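Chlorella virus DNA ligase-adenylate (Chlorella virus, PDB 1FVI) probably seals nicks in DNA at the expense of ATP, working through a covalent enzyme-adenylate intermediate and a divalent metal cation. Local coordinates at residues L6-L11 and G161-K166; P25-I30 and I134-V139. The protein carries 1 engineered substitution. All blocks are in the same frame, centred on the assembly; numbering follows the deposited sequence.

Contact 1. Residues L6-L11 and G161-K166. With AMP (adenosine monophosphate), chain C.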
# COMPACT_ATOMS: atom_id res chain seq x y z
N LEU A 6 -15.70 6.18 -3.52
CA LEU A 6 -15.34 7.13 -2.48
C LEU A 6 -13.92 7.63 -2.82
O LEU A 6 -13.01 6.82 -3.05
CB LEU A 6 -15.31 6.40 -1.13
CG LEU A 6 -15.37 7.12 0.23
CD1 LEU A 6 -14.70 6.21 1.26
CD2 LEU A 6 -14.71 8.49 0.23
N LEU A 7 -13.75 8.94 -2.90
CA LEU A 7 -12.45 9.51 -3.18
C LEU A 7 -11.92 10.30 -1.98
O LEU A 7 -12.66 10.62 -1.05
CB LEU A 7 -12.49 10.35 -4.46
CG LEU A 7 -12.94 9.53 -5.66
CD1 LEU A 7 -13.08 10.44 -6.87
CD2 LEU A 7 -11.95 8.38 -5.94
N ALA A 8 -10.62 10.55 -1.98
CA ALA A 8 -9.97 11.22 -0.87
C ALA A 8 -9.57 12.68 -1.07
O ALA A 8 -9.32 13.15 -2.19
CB ALA A 8 -8.71 10.41 -0.44
N ALA A 9 -9.57 13.40 0.03
CA ALA A 9 -9.11 14.76 0.04
C ALA A 9 -7.61 14.62 0.42
O ALA A 9 -7.17 13.58 0.93
CB ALA A 9 -9.86 15.57 1.09
N THR A 10 -6.81 15.63 0.12
CA THR A 10 -5.39 15.57 0.45
C THR A 10 -5.09 16.20 1.81
O THR A 10 -5.60 17.29 2.14
CB THR A 10 -4.55 16.24 -0.65
OG1 THR A 10 -4.76 15.54 -1.87
CG2 THR A 10 -3.05 16.24 -0.28
N LEU A 11 -4.30 15.48 2.61
CA LEU A 11 -3.88 15.96 3.92
C LEU A 11 -2.55 16.66 3.69
O LEU A 11 -1.58 16.03 3.28
CB LEU A 11 -3.70 14.78 4.88
CG LEU A 11 -3.27 14.95 6.35
CD1 LEU A 11 -1.78 15.22 6.46
CD2 LEU A 11 -4.09 16.02 7.05
N GLY A 161 2.11 5.74 0.44
CA GLY A 161 1.98 6.62 1.58
C GLY A 161 0.83 6.04 2.35
O GLY A 161 0.61 4.83 2.29
N VAL A 162 0.05 6.89 3.03
CA VAL A 162 -1.08 6.38 3.82
C VAL A 162 -2.45 6.98 3.56
O VAL A 162 -2.59 8.12 3.10
CB VAL A 162 -0.74 6.32 5.37
CG1 VAL A 162 0.70 6.76 5.66
CG2 VAL A 162 -1.74 7.08 6.21
N MET A 163 -3.46 6.15 3.78
CA MET A 163 -4.86 6.56 3.62
C MET A 163 -5.48 6.61 5.02
O MET A 163 -5.42 5.63 5.76
CB MET A 163 -5.62 5.58 2.72
CG MET A 163 -5.02 5.46 1.32
SD MET A 163 -4.94 6.99 0.39
CE MET A 163 -6.69 7.34 0.09
N ILE A 164 -6.07 7.76 5.35
CA ILE A 164 -6.69 8.03 6.65
C ILE A 164 -8.24 8.10 6.62
O ILE A 164 -8.84 8.76 5.76
CB ILE A 164 -6.17 9.38 7.22
CG1 ILE A 164 -4.64 9.36 7.27
CG2 ILE A 164 -6.73 9.60 8.62
CD1 ILE A 164 -4.01 10.73 7.38
N ARG A 165 -8.87 7.45 7.60
CA ARG A 165 -10.32 7.45 7.70
C ARG A 165 -10.84 7.61 9.13
O ARG A 165 -10.28 7.04 10.08
CB ARG A 165 -10.90 6.14 7.16
CG ARG A 165 -10.61 5.82 5.71
CD ARG A 165 -11.82 5.17 5.06
NE ARG A 165 -11.46 4.24 3.99
CZ ARG A 165 -12.35 3.62 3.21
NH1 ARG A 165 -13.65 3.84 3.35
NH2 ARG A 165 -11.94 2.71 2.34
N LYS A 166 -11.91 8.39 9.28
CA LYS A 166 -12.53 8.51 10.60
C LYS A 166 -13.38 7.22 10.73
O LYS A 166 -13.89 6.69 9.74
CB LYS A 166 -13.35 9.80 10.74
CG LYS A 166 -14.62 9.89 9.94
CD LYS A 166 -15.17 11.31 10.04
CE LYS A 166 -16.64 11.40 9.63
NZ LYS A 166 -17.15 12.81 9.54
P AMP C . -2.56 8.91 -4.78
O1P AMP C . -2.65 10.37 -4.88
O3P AMP C . -2.24 8.56 -6.29
O5' AMP C . -3.93 8.32 -4.61
C5' AMP C . -4.12 6.82 -4.64
C4' AMP C . -5.48 6.41 -5.16
O4' AMP C . -5.67 5.05 -4.75
C3' AMP C . -6.65 7.22 -4.55
O3' AMP C . -7.71 7.51 -5.47
C2' AMP C . -7.21 6.32 -3.49
O2' AMP C . -8.61 6.54 -3.36
C1' AMP C . -6.80 4.91 -3.93
N9 AMP C . -6.43 4.10 -2.78
C8 AMP C . -5.26 3.38 -2.68
N7 AMP C . -5.20 2.76 -1.54
C5 AMP C . -6.35 3.07 -0.83
C6 AMP C . -6.84 2.70 0.43
N6 AMP C . -6.16 1.88 1.27
N1 AMP C . -8.04 3.21 0.78
C2 AMP C . -8.69 4.00 -0.04
N3 AMP C . -8.35 4.43 -1.26
C4 AMP C . -7.14 3.93 -1.64
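Met163 curls its thioether over the adenine and sets its terminal CE methyl against the CB methyl of Ala8, 3.7 Å away. The pair belongs to the nucleotidyltransferase (adenylation) domain of ATP-dependent ligases; strand 162-165 forms the Val-Met-Ile-Arg part of nucleotidyltransferase motif IV (Glu-Gly-Val-Met-Ile-Arg). Strands 9-10 and 162-165 are not neighbours in their mixed sheet, because strand 184-186 runs between them. That explains both the 8.2 Å separation of Ala8 CA and Met163 CA and the absence of any hydrogen bond across the contact: side chains alone bridge the gap, burying 166 Å².

Met163 is bent at chi2 and again at chi3 (-68°), which keeps CG and CE both over the base. CG lies over the C5-C6 bond of the purine, 3.4 Å from AMP C6, and CE stands above AMP N3 at 3.6 Å, making the residue a lid on one ring face. Thr24 and Lys185, both of the nucleotide site, touch the same side chain.

Ile164 points to the reverse side of the strand, where its CD1 approaches CG of Leu11 more loosely at 4.4 Å. Arg165 returns to the nucleotide side and carries its guanidinium toward Leu6 and AMP C2. The charge is met by Asp98, in a salt bridge with NH1 that probably also offsets the nearby Arg111. Leu6 is itself held through its backbone, its N hydrogen-bonded to the Tyr171 hydroxyl and its O to Arg31 NH2. With CG anti to the backbone N (chi1 -162°), a setting that lets the side chain reach the arginine, CD1 of Leu6 comes up obliquely, 3.3 Å from Arg165 NH1.

Contact 2. Residues P25-I30 and I134-V139. Engineered in segment 25-30: Ala28 (natural residue Asp). With AMP (adenosine monophosphate), chain C.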
# COMPACT_ATOMS: atom_id res chain seq x y z
N PRO A 25 -2.60 1.39 3.95
CA PRO A 25 -1.56 1.80 3.00
C PRO A 25 -2.09 2.33 1.68
O PRO A 25 -3.08 1.81 1.15
CB PRO A 25 -0.75 0.53 2.80
CG PRO A 25 -1.79 -0.53 2.91
CD PRO A 25 -2.60 -0.08 4.10
N LYS A 26 -1.47 3.39 1.19
CA LYS A 26 -1.85 3.97 -0.09
C LYS A 26 -1.32 3.02 -1.18
O LYS A 26 -0.11 2.89 -1.39
CB LYS A 26 -1.27 5.38 -0.24
CG LYS A 26 -1.81 6.22 -1.40
CD LYS A 26 -1.21 7.62 -1.32
CE LYS A 26 -1.87 8.64 -2.26
NZ LYS A 26 -1.71 8.33 -3.72
N ILE A 27 -2.23 2.31 -1.83
CA ILE A 27 -1.87 1.36 -2.89
C ILE A 27 -1.85 1.99 -4.29
O ILE A 27 -2.75 2.77 -4.68
CB ILE A 27 -2.84 0.13 -2.88
CG1 ILE A 27 -2.81 -0.55 -1.53
CG2 ILE A 27 -2.49 -0.86 -3.99
CD1 ILE A 27 -4.10 -1.22 -1.18
N ALA A 28 -0.80 1.66 -5.03
CA ALA A 28 -0.62 2.09 -6.41
C ALA A 28 -1.23 0.93 -7.19
O ALA A 28 -0.63 -0.14 -7.31
CB ALA A 28 0.86 2.24 -6.73
N GLY A 29 -2.47 1.10 -7.65
CA GLY A 29 -3.09 0.02 -8.38
C GLY A 29 -4.33 0.44 -9.14
O GLY A 29 -4.54 1.63 -9.44
N ILE A 30 -5.17 -0.54 -9.47
CA ILE A 30 -6.39 -0.28 -10.21
C ILE A 30 -7.57 -0.41 -9.27
O ILE A 30 -7.83 -1.50 -8.72
CB ILE A 30 -6.54 -1.27 -11.41
CG1 ILE A 30 -5.29 -1.20 -12.30
CG2 ILE A 30 -7.80 -0.93 -12.26
CD1 ILE A 30 -5.01 0.21 -12.91
N ILE A 134 -6.47 -9.88 -0.31
CA ILE A 134 -5.83 -9.30 0.86
C ILE A 134 -6.72 -8.31 1.59
O ILE A 134 -6.97 -7.21 1.10
CB ILE A 134 -4.50 -8.60 0.48
CG1 ILE A 134 -3.54 -9.60 -0.18
CG2 ILE A 134 -3.87 -8.01 1.73
CD1 ILE A 134 -2.28 -8.97 -0.71
N PRO A 135 -7.26 -8.71 2.75
CA PRO A 135 -8.13 -7.84 3.54
C PRO A 135 -7.31 -6.68 4.12
O PRO A 135 -6.32 -6.90 4.83
CB PRO A 135 -8.63 -8.77 4.66
CG PRO A 135 -8.49 -10.15 4.08
CD PRO A 135 -7.17 -10.05 3.36
N LEU A 136 -7.69 -5.46 3.78
CA LEU A 136 -7.00 -4.29 4.30
C LEU A 136 -7.73 -3.81 5.54
O LEU A 136 -8.62 -2.97 5.45
CB LEU A 136 -6.97 -3.16 3.27
CG LEU A 136 -5.77 -2.93 2.35
CD1 LEU A 136 -5.76 -1.46 1.97
CD2 LEU A 136 -4.45 -3.30 3.04
N ILE A 137 -7.41 -4.42 6.67
CA ILE A 137 -8.00 -4.03 7.95
C ILE A 137 -7.17 -2.83 8.47
O ILE A 137 -5.94 -2.89 8.51
CB ILE A 137 -7.98 -5.23 8.89
CG1 ILE A 137 -8.90 -6.32 8.29
CG2 ILE A 137 -8.39 -4.82 10.31
CD1 ILE A 137 -8.74 -7.69 8.87
N PRO A 138 -7.84 -1.71 8.81
CA PRO A 138 -7.10 -0.53 9.28
C PRO A 138 -6.39 -0.62 10.63
O PRO A 138 -6.72 -1.45 11.47
CB PRO A 138 -8.16 0.56 9.29
CG PRO A 138 -9.41 -0.22 9.68
CD PRO A 138 -9.29 -1.47 8.83
N VAL A 139 -5.41 0.26 10.79
CA VAL A 139 -4.61 0.37 12.00
C VAL A 139 -5.15 1.59 12.73
O VAL A 139 -5.45 2.59 12.11
CB VAL A 139 -3.13 0.68 11.65
CG1 VAL A 139 -2.34 0.99 12.91
CG2 VAL A 139 -2.51 -0.49 10.92
P AMP C . -2.56 8.91 -4.78
O1P AMP C . -2.65 10.37 -4.88
O3P AMP C . -2.24 8.56 -6.29
O5' AMP C . -3.93 8.32 -4.61
C5' AMP C . -4.12 6.82 -4.64
C4' AMP C . -5.48 6.41 -5.16
O4' AMP C . -5.67 5.05 -4.75
C3' AMP C . -6.65 7.22 -4.55
O3' AMP C . -7.71 7.51 -5.47
C2' AMP C . -7.21 6.32 -3.49
O2' AMP C . -8.61 6.54 -3.36
C1' AMP C . -6.80 4.91 -3.93
N9 AMP C . -6.43 4.10 -2.78
C8 AMP C . -5.26 3.38 -2.68
N7 AMP C . -5.20 2.76 -1.54
C5 AMP C . -6.35 3.07 -0.83
C6 AMP C . -6.84 2.70 0.43
N6 AMP C . -6.16 1.88 1.27
N1 AMP C . -8.04 3.21 0.78
C2 AMP C . -8.69 4.00 -0.04
N3 AMP C . -8.35 4.43 -1.26
C4 AMP C . -7.14 3.93 -1.64
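Ile27 passes along the adenine before ending on Leu136. Its CB lies 3.8 Å from AMP N7, CG1 continues past the same nitrogen, and a nearly extended chi2 of 150° carries CD1 onward to meet Leu136 CD1 tip to tip at 3.6 Å. Leu136 approaches from the other segment with both branches in use. CD1 also touches the exocyclic amine, 3.4 Å from AMP N6 and displaced from the plane of the base, while CD2 abuts the ring of Pro25, 3.8 Å from CG. Tyr95 and Phe97 of strand 92-99 pack against the leucine as well.

Segment 25-30 holds the Lys-x-Asp-Gly nucleotidyltransferase motif I, here with an engineered Ala28 in place of the aspartate. Its lysine, Lys26, turns away from Leu136, and the bend at chi4 delivers NZ to AMP P, the two joined by a covalent bond of 1.5 Å. The backbone on either side of that lysine reads the Hoogsteen edge of the adenine. Ile27 N donates to AMP N7 at 3.0 Å in a nearly straight bond (N-H...N 167°), whereas AMP N6 donates to Pro25 O at 3.1 Å along a more bent path (144°).

Overall arrangement
Contact 1 and contact 2 have centres 12 Å apart and close on the same AMP from different directions. In contact 1 Met163 covers one face of the adenine; in contact 2 Ile27 and Leu136 lie displaced toward the other side, by the N6/N7 edge. Along the chain, both segments of contact 2 fall between those of contact 1. The two also touch directly: Gly161 O and Lys26 N, 2.8 Å apart, probably form a hydrogen bond linking motif IV to motif I, and Met163 SD packs 3.7 Å from Lys26 CG. Thr24 and Lys185 add further hydrogen bonds to the nucleotide.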